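Local structure of MdbA protein (Corynebacterium diphtheriae, 5C00) at residues K45-Y50 against G76-N81; E63-P68 against E200-Q205. The protein acts as a thiol-disulfide oxidoreductase of the thioredoxin-like DsbA family, probably forming disulfide bonds in exported proteins such as pilins and toxin. All coordinates share one frame; numbering follows the deposited sequence.

In the fold
Contacts 1 and 2 adjoin each other in the thioredoxin-like part of the chain, their centres about 12 Å apart. Contact 1 pairs the parallel strands 45-52 and 78-85, and helix 56-74, which connects them as a beta-alpha-beta unit, supplies the 63-68 half of contact 2. The other half, 200-205, comes from the C-terminal end of the chain, so that the order is 45-50, 63-68, 76-81, 200-205 and the two contacts interleave. They meet at Trp202, whose CZ3 lies 3.7 Å from Ile47 CG2. Helices 56-74 and 202-207 thus cover the same sheet face, and the C-terminal helix is packed onto the helix and strands of the unit that carries the probable CxxC motif, Cys55 and Cys58.

Contact 1. Residues K45-Y50 against G76-N81; sequences KKIDFY and GDIVVN
Ile47 and Asn81 join two parallel strands through a backbone carbonyl that takes two bonds. Ile47 O accepts the main-chain N of Asn81 at 2.8 Å and, from the opposite face of its plane, the side-chain ND2 of the same residue at 2.9 Å. Followed outward, the asparagine lays CB 3.2 Å from Ile47 O and 3.5 Å from Asp48 OD1; CG, anti to the carbonyl carbon (chi1 -57°), lies beside the residue's own backbone N, and from there ND2 swings back to end above the Ile47 carbonyl plane. Because Ile47 O lies close to the amide plane, this bond fixes the rotation of the amide. Asp48 runs alongside, pointing the same way, with its carboxylate turned 32° from the amide; OD1 is held by a salt bridge to Arg83.

The remaining bonds form the usual parallel ladder: Lys45 N to Asp77 O, Val79 N to Lys45 O, Ile47 N to Val79 O, and Phe49 N to Asn81 O, the last almost straight at 179°. On the face carrying Ile47, Ile78 and Val80, the contact is apolar. Ile47 CG1 lies 4.0 Å from Ile78 CB and 4.1 Å from Val80 CG2, bridging the two apolar side chains of 78-81 on its own face of the sheet. Further along, Val80 CG1 meets Phe49 CB.

This apolar face is roofed by two helices: Ile78 and Val80 pack on Ile73 of helix 56-74, while Ile47 and Ile78 reach Ala206 of helix 202-207. Strand 187-190 borders 45-52 on its other side, bringing Val188 and Ile190 against Ile47, and Val80 bonds through its backbone to Leu35 of strand 32-36. The pair therefore occupies the middle of the mixed sheet, as the two parallel strands of a beta-alpha-beta unit.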
ATOM      1  N   LYS A  45      -1.031  19.071  -1.804  1.00 32.89           N
ATOM      2  CA  LYS A  45      -0.638  18.742  -0.441  1.00 32.32           C
ATOM      3  C   LYS A  45       0.046  17.382  -0.406  1.00 30.88           C
ATOM      4  O   LYS A  45      -0.386  16.473  -1.108  1.00 28.75           O
ATOM      5  CB  LYS A  45      -1.851  18.810   0.485  1.00 34.41           C
ATOM      6  CG  LYS A  45      -2.431  20.239   0.559  1.00 39.33           C
ATOM      7  CD  LYS A  45      -2.998  20.575   1.929  1.00 43.52           C
ATOM      8  CE  LYS A  45      -2.946  22.075   2.232  1.00 47.17           C
ATOM      9  NZ  LYS A  45      -3.370  22.901   1.068  1.00 51.52           N
ATOM     10  N   LYS A  46       1.160  17.283   0.326  1.00 28.34           N
ATOM     11  CA  LYS A  46       1.896  16.032   0.448  1.00 29.15           C
ATOM     12  C   LYS A  46       1.361  15.223   1.617  1.00 27.01           C
ATOM     13  O   LYS A  46       1.326  15.698   2.742  1.00 27.08           O
ATOM     14  CB  LYS A  46       3.376  16.298   0.648  1.00 33.06           C
ATOM     15  CG  LYS A  46       4.020  16.848  -0.609  1.00 38.99           C
ATOM     16  CD  LYS A  46       5.330  17.570  -0.310  1.00 45.66           C
ATOM     17  CE  LYS A  46       5.674  18.606  -1.378  1.00 51.26           C
ATOM     18  NZ  LYS A  46       6.548  19.660  -0.798  1.00 53.48           N
ATOM     19  N   ILE A  47       0.971  13.987   1.367  1.00 23.74           N
ATOM     20  CA  ILE A  47       0.360  13.173   2.398  1.00 23.07           C
ATOM     21  C   ILE A  47       1.364  12.113   2.740  1.00 21.88           C
ATOM     22  O   ILE A  47       1.982  11.547   1.854  1.00 23.45           O
ATOM     23  CB  ILE A  47      -0.931  12.538   1.900  1.00 23.35           C
ATOM     24  CG1 ILE A  47      -1.850  13.576   1.265  1.00 23.70           C
ATOM     25  CG2 ILE A  47      -1.613  11.749   2.997  1.00 23.60           C
ATOM     26  CD1 ILE A  47      -2.367  14.625   2.209  1.00 25.58           C
ATOM     27  N   ASP A  48       1.545  11.855   4.020  1.00 20.51           N
ATOM     28  CA  ASP A  48       2.240  10.659   4.452  1.00 21.46           C
ATOM     29  C   ASP A  48       1.213   9.783   5.113  1.00 20.19           C
ATOM     30  O   ASP A  48       0.581  10.172   6.091  1.00 19.40           O
ATOM     31  CB  ASP A  48       3.381  10.996   5.400  1.00 23.50           C
ATOM     32  CG  ASP A  48       4.492  11.776   4.717  1.00 26.14           C
ATOM     33  OD1 ASP A  48       5.113  11.237   3.794  1.00 25.18           O
ATOM     34  OD2 ASP A  48       4.732  12.945   5.114  1.00 27.16           O
ATOM     35  N   PHE A  49       0.972   8.627   4.486  1.00 18.99           N
ATOM     36  CA  PHE A  49      -0.073   7.732   4.930  0.60 18.16           C
ATOM     37  C   PHE A  49       0.619   6.448   5.326  1.00 17.68           C
ATOM     38  O   PHE A  49       1.183   5.743   4.497  1.00 16.62           O
ATOM     39  CB  PHE A  49      -1.067   7.557   3.794  0.60 18.71           C
ATOM     40  CG  PHE A  49      -2.287   6.734   4.126  0.60 19.07           C
ATOM     41  CD1 PHE A  49      -2.587   6.306   5.411  0.60 19.32           C
ATOM     42  CD2 PHE A  49      -3.159   6.397   3.094  0.60 20.26           C
ATOM     43  CE1 PHE A  49      -3.714   5.550   5.662  0.60 20.47           C
ATOM     44  CE2 PHE A  49      -4.289   5.640   3.338  0.60 20.84           C
ATOM     45  CZ  PHE A  49      -4.567   5.215   4.625  0.60 21.63           C
ATOM     46  N   TYR A  50       0.554   6.149   6.611  1.00 17.42           N
ATOM     47  CA  TYR A  50       1.225   4.985   7.197  1.00 17.48           C
ATOM     48  C   TYR A  50       0.213   3.864   7.373  1.00 19.14           C
ATOM     49  O   TYR A  50      -0.843   4.075   7.957  1.00 18.09           O
ATOM     50  CB  TYR A  50       1.855   5.330   8.522  1.00 19.59           C
ATOM     51  CG  TYR A  50       2.980   6.350   8.454  1.00 19.70           C
ATOM     52  CD1 TYR A  50       2.712   7.714   8.445  1.00 20.88           C
ATOM     53  CD2 TYR A  50       4.325   5.936   8.417  1.00 20.72           C
ATOM     54  CE1 TYR A  50       3.737   8.659   8.371  1.00 20.53           C
ATOM     55  CE2 TYR A  50       5.356   6.867   8.373  1.00 20.59           C
ATOM     56  CZ  TYR A  50       5.051   8.216   8.322  1.00 21.58           C
ATOM     57  OH  TYR A  50       6.088   9.120   8.336  1.00 26.02           O
ATOM     58  N   GLY A  76      -5.151  15.971  -8.960  1.00 27.56           N
ATOM     59  CA  GLY A  76      -3.894  16.697  -8.791  1.00 28.62           C
ATOM     60  C   GLY A  76      -3.793  17.510  -7.500  1.00 28.78           C
ATOM     61  O   GLY A  76      -2.833  18.275  -7.324  1.00 28.78           O
ATOM     62  N   ASP A  77      -4.732  17.292  -6.566  1.00 28.15           N
ATOM     63  CA  ASP A  77      -4.811  18.062  -5.314  1.00 29.86           C
ATOM     64  C   ASP A  77      -3.944  17.531  -4.182  1.00 28.30           C
ATOM     65  O   ASP A  77      -3.582  18.289  -3.254  1.00 27.79           O
ATOM     66  CB  ASP A  77      -6.262  18.114  -4.797  1.00 33.17           C
ATOM     67  CG  ASP A  77      -7.192  18.938  -5.713  1.00 39.64           C
ATOM     68  OD1 ASP A  77      -6.718  19.952  -6.266  1.00 39.23           O
ATOM     69  OD2 ASP A  77      -8.375  18.548  -5.884  1.00 45.98           O
ATOM     70  N   ILE A  78      -3.686  16.221  -4.180  1.00 25.24           N
ATOM     71  CA  ILE A  78      -2.774  15.620  -3.229  1.00 23.53           C
ATOM     72  C   ILE A  78      -1.804  14.679  -3.902  1.00 22.72           C
ATOM     73  O   ILE A  78      -2.112  14.132  -4.959  1.00 21.07           O
ATOM     74  CB  ILE A  78      -3.534  14.854  -2.139  1.00 23.20           C
ATOM     75  CG1 ILE A  78      -4.348  13.691  -2.679  1.00 22.10           C
ATOM     76  CG2 ILE A  78      -4.456  15.817  -1.437  1.00 23.79           C
ATOM     77  CD1 ILE A  78      -4.984  12.880  -1.579  1.00 21.40           C
ATOM     78  N   VAL A  79      -0.632  14.552  -3.302  1.00 21.79           N
ATOM     79  CA  VAL A  79       0.338  13.527  -3.645  1.00 23.27           C
ATOM     80  C   VAL A  79       0.476  12.628  -2.432  1.00 22.19           C
ATOM     81  O   VAL A  79       0.743  13.120  -1.356  1.00 24.29           O
ATOM     82  CB  VAL A  79       1.664  14.169  -4.034  1.00 24.62           C
ATOM     83  CG1 VAL A  79       2.749  13.120  -4.218  1.00 24.93           C
ATOM     84  CG2 VAL A  79       1.446  14.928  -5.338  1.00 25.42           C
ATOM     85  N   VAL A  80       0.206  11.332  -2.585  1.00 20.86           N
ATOM     86  CA  VAL A  80       0.179  10.432  -1.432  1.00 19.36           C
ATOM     87  C   VAL A  80       1.402   9.541  -1.313  1.00 19.66           C
ATOM     88  O   VAL A  80       1.711   8.715  -2.195  1.00 19.78           O
ATOM     89  CB  VAL A  80      -1.102   9.552  -1.391  1.00 18.21           C
ATOM     90  CG1 VAL A  80      -1.071   8.699  -0.131  1.00 18.69           C
ATOM     91  CG2 VAL A  80      -2.339  10.435  -1.360  1.00 18.36           C
ATOM     92  N   ASN A  81       2.133   9.746  -0.238  1.00 18.36           N
ATOM     93  CA  ASN A  81       3.212   8.863   0.073  1.00 19.39           C
ATOM     94  C   ASN A  81       2.719   7.737   0.967  1.00 17.45           C
ATOM     95  O   ASN A  81       2.553   7.935   2.163  1.00 16.84           O
ATOM     96  CB  ASN A  81       4.340   9.617   0.760  1.00 20.72           C
ATOM     97  CG  ASN A  81       4.832  10.766  -0.077  1.00 24.99           C
ATOM     98  OD1 ASN A  81       5.649  10.585  -0.954  1.00 27.07           O
ATOM     99  ND2 ASN A  81       4.305  11.945   0.171  1.00 30.92           N
TER

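Contact 2. Residues E63-P68 against E200-Q205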
ATOM      1  N   GLU A  63     -11.586   1.484   3.418  1.00 27.13           N
ATOM      2  CA  GLU A  63     -12.939   1.346   2.908  1.00 31.43           C
ATOM      3  C   GLU A  63     -13.618   2.694   2.822  1.00 30.75           C
ATOM      4  O   GLU A  63     -14.391   2.946   1.910  1.00 32.47           O
ATOM      5  CB  GLU A  63     -13.818   0.496   3.845  1.00 36.11           C
ATOM      6  CG  GLU A  63     -13.520  -0.974   3.891  1.00 42.11           C
ATOM      7  CD  GLU A  63     -14.622  -1.731   4.618  1.00 52.51           C
ATOM      8  OE1 GLU A  63     -15.764  -1.730   4.096  1.00 60.47           O
ATOM      9  OE2 GLU A  63     -14.357  -2.306   5.709  1.00 56.19           O
ATOM     10  N   VAL A  64     -13.376   3.536   3.806  1.00 30.66           N
ATOM     11  CA  VAL A  64     -13.995   4.848   3.851  1.00 32.94           C
ATOM     12  C   VAL A  64     -13.273   5.870   2.975  1.00 30.11           C
ATOM     13  O   VAL A  64     -13.910   6.665   2.329  1.00 30.69           O
ATOM     14  CB  VAL A  64     -14.078   5.361   5.302  1.00 37.85           C
ATOM     15  CG1 VAL A  64     -14.570   6.801   5.351  1.00 42.41           C
ATOM     16  CG2 VAL A  64     -14.992   4.449   6.122  1.00 40.97           C
ATOM     17  N   THR A  65     -11.952   5.888   2.971  1.00 23.94           N
ATOM     18  CA  THR A  65     -11.237   7.002   2.373  1.00 23.33           C
ATOM     19  C   THR A  65     -10.525   6.676   1.053  1.00 22.62           C
ATOM     20  O   THR A  65     -10.070   7.607   0.367  1.00 21.95           O
ATOM     21  CB  THR A  65     -10.238   7.637   3.368  1.00 23.88           C
ATOM     22  OG1 THR A  65      -9.170   6.731   3.698  1.00 24.42           O
ATOM     23  CG2 THR A  65     -10.966   8.039   4.645  1.00 25.40           C
ATOM     24  N   ASP A  66     -10.393   5.396   0.680  1.00 22.11           N
ATOM     25  CA  ASP A  66      -9.710   5.070  -0.594  1.00 23.40           C
ATOM     26  C   ASP A  66     -10.364   5.733  -1.815  1.00 22.54           C
ATOM     27  O   ASP A  66      -9.695   6.257  -2.698  1.00 21.39           O
ATOM     28  CB  ASP A  66      -9.622   3.565  -0.836  1.00 24.69           C
ATOM     29  CG  ASP A  66      -8.457   2.916  -0.111  1.00 27.39           C
ATOM     30  OD1 ASP A  66      -7.563   3.597   0.495  1.00 26.56           O
ATOM     31  OD2 ASP A  66      -8.421   1.669  -0.170  1.00 29.12           O
ATOM     32  N   GLY A  67     -11.685   5.717  -1.844  1.00 22.89           N
ATOM     33  CA  GLY A  67     -12.417   6.310  -2.940  1.00 22.86           C
ATOM     34  C   GLY A  67     -12.164   7.797  -3.089  1.00 23.64           C
ATOM     35  O   GLY A  67     -11.712   8.240  -4.144  1.00 22.52           O
ATOM     36  N   PRO A  68     -12.447   8.579  -2.050  1.00 23.34           N
ATOM     37  CA  PRO A  68     -12.163  10.001  -2.144  1.00 25.18           C
ATOM     38  C   PRO A  68     -10.698  10.296  -2.343  1.00 24.17           C
ATOM     39  O   PRO A  68     -10.373  11.235  -3.095  1.00 23.49           O
ATOM     40  CB  PRO A  68     -12.625  10.574  -0.805  1.00 27.10           C
ATOM     41  CG  PRO A  68     -13.411   9.518  -0.151  1.00 27.61           C
ATOM     42  CD  PRO A  68     -13.196   8.227  -0.842  1.00 25.75           C
ATOM     43  N   GLU A 200     -11.553  10.003   9.453  1.00 29.52           N
ATOM     44  CA  GLU A 200     -12.409   9.562   8.345  1.00 33.75           C
ATOM     45  C   GLU A 200     -12.566  10.616   7.274  1.00 31.71           C
ATOM     46  O   GLU A 200     -12.942  10.294   6.131  1.00 30.72           O
ATOM     47  CB  GLU A 200     -13.797   9.187   8.825  1.00 38.50           C
ATOM     48  CG  GLU A 200     -13.818   7.917   9.638  1.00 43.83           C
ATOM     49  CD  GLU A 200     -15.229   7.476   9.992  1.00 49.04           C
ATOM     50  OE1 GLU A 200     -16.163   7.683   9.175  1.00 58.55           O
ATOM     51  OE2 GLU A 200     -15.406   6.893  11.079  1.00 50.47           O
ATOM     52  N   THR A 201     -12.300  11.864   7.629  1.00 28.83           N
ATOM     53  CA  THR A 201     -12.465  12.960   6.695  1.00 30.36           C
ATOM     54  C   THR A 201     -11.142  13.584   6.307  1.00 28.62           C
ATOM     55  O   THR A 201     -11.109  14.734   5.888  1.00 27.84           O
ATOM     56  CB  THR A 201     -13.414  14.047   7.274  1.00 33.37           C
ATOM     57  OG1 THR A 201     -12.774  14.797   8.318  1.00 35.61           O
ATOM     58  CG2 THR A 201     -14.645  13.418   7.831  1.00 35.98           C
ATOM     59  N   TRP A 202     -10.048  12.828   6.425  1.00 25.62           N
ATOM     60  CA  TRP A 202      -8.746  13.400   6.162  1.00 25.43           C
ATOM     61  C   TRP A 202      -8.617  13.941   4.745  1.00 24.90           C
ATOM     62  O   TRP A 202      -7.915  14.913   4.546  1.00 24.81           O
ATOM     63  CB  TRP A 202      -7.621  12.405   6.494  1.00 24.56           C
ATOM     64  CG  TRP A 202      -7.418  11.252   5.554  1.00 22.36           C
ATOM     65  CD1 TRP A 202      -7.835   9.981   5.703  1.00 22.45           C
ATOM     66  CD2 TRP A 202      -6.656  11.291   4.338  1.00 21.95           C
ATOM     67  NE1 TRP A 202      -7.389   9.202   4.638  1.00 21.44           N
ATOM     68  CE2 TRP A 202      -6.643   9.990   3.808  1.00 21.62           C
ATOM     69  CE3 TRP A 202      -5.952  12.296   3.679  1.00 23.63           C
ATOM     70  CZ2 TRP A 202      -5.986   9.665   2.629  1.00 22.28           C
ATOM     71  CZ3 TRP A 202      -5.285  11.971   2.487  1.00 23.08           C
ATOM     72  CH2 TRP A 202      -5.313  10.666   1.980  1.00 22.64           C
ATOM     73  N   VAL A 203      -9.273  13.301   3.774  1.00 26.04           N
ATOM     74  CA  VAL A 203      -9.133  13.723   2.388  1.00 26.95           C
ATOM     75  C   VAL A 203      -9.792  15.120   2.225  1.00 29.94           C
ATOM     76  O   VAL A 203      -9.193  16.030   1.605  1.00 29.27           O
ATOM     77  CB  VAL A 203      -9.747  12.703   1.414  1.00 26.74           C
ATOM     78  CG1 VAL A 203      -9.606  13.204  -0.029  1.00 28.08           C
ATOM     79  CG2 VAL A 203      -9.076  11.318   1.567  1.00 24.23           C
ATOM     80  N   GLU A 204     -10.962  15.298   2.843  1.00 29.16           N
ATOM     81  CA  GLU A 204     -11.618  16.641   2.849  1.00 33.32           C
ATOM     82  C   GLU A 204     -10.697  17.656   3.477  1.00 32.10           C
ATOM     83  O   GLU A 204     -10.553  18.766   3.000  1.00 35.22           O
ATOM     84  CB  GLU A 204     -12.907  16.676   3.660  1.00 36.07           C
ATOM     85  CG  GLU A 204     -14.058  15.862   3.142  1.00 40.68           C
ATOM     86  CD  GLU A 204     -15.204  15.775   4.149  1.00 47.95           C
ATOM     87  OE1 GLU A 204     -15.754  14.658   4.290  1.00 58.13           O
ATOM     88  OE2 GLU A 204     -15.542  16.791   4.812  1.00 50.01           O
ATOM     89  N   GLN A 205     -10.081  17.265   4.573  1.00 30.21           N
ATOM     90  CA  GLN A 205      -9.180  18.137   5.303  1.00 30.49           C
ATOM     91  C   GLN A 205      -7.995  18.508   4.452  1.00 31.59           C
ATOM     92  O   GLN A 205      -7.569  19.646   4.465  1.00 32.00           O
ATOM     93  CB  GLN A 205      -8.683  17.469   6.556  1.00 30.54           C
ATOM     94  CG  GLN A 205      -9.750  17.246   7.618  1.00 32.33           C
ATOM     95  CD  GLN A 205      -9.167  16.837   8.958  1.00 30.97           C
ATOM     96  OE1 GLN A 205      -8.246  17.486   9.491  1.00 31.06           O
ATOM     97  NE2 GLN A 205      -9.715  15.768   9.533  1.00 31.77           N
TER
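In this thioredoxin-like fold, helix 56-74, which begins near the probable CxxC motif, packs against the start of the C-terminal helix 202-207 through Thr65, Trp202 and Val203. Both helices lie on one face of the central sheet. Pro68 has no N-H to give, and the N of Gly67 is also without a bond to the preceding turn, so the helix is kinked here.

Pro68 CB lies 4.1 Å from Val203 CG1, and the same methyl sits 3.7 Å from Pro68 O. The other branch, Val203 CG2, turns inward over the centre of the Trp202 ring, 3.5 Å above its plane, while also lying 4.0 Å from Thr65 O. The valine thereby wedges between its neighbouring indole and the kinked turn. Met69 of helix 56-74 touches both Trp202 and Val203 and extends the apolar patch. At the upstream end, Thr65 CG2 lies 3.3 Å from Glu200 O, with Val64 CG1 further off.

Thr65 and Trp202 meet with their side chains crossing at about a right angle. With chi1 at 66°, Thr65 OG1 stands between its own backbone N and carbonyl carbon, where the hydroxyl donates to Leu61 O in the preceding turn. That leaves OG1 to accept a weak, bent hydrogen bond from the indole: Trp202 NE1 to Thr65 OG1, 3.2 Å with 143° at the hydrogen.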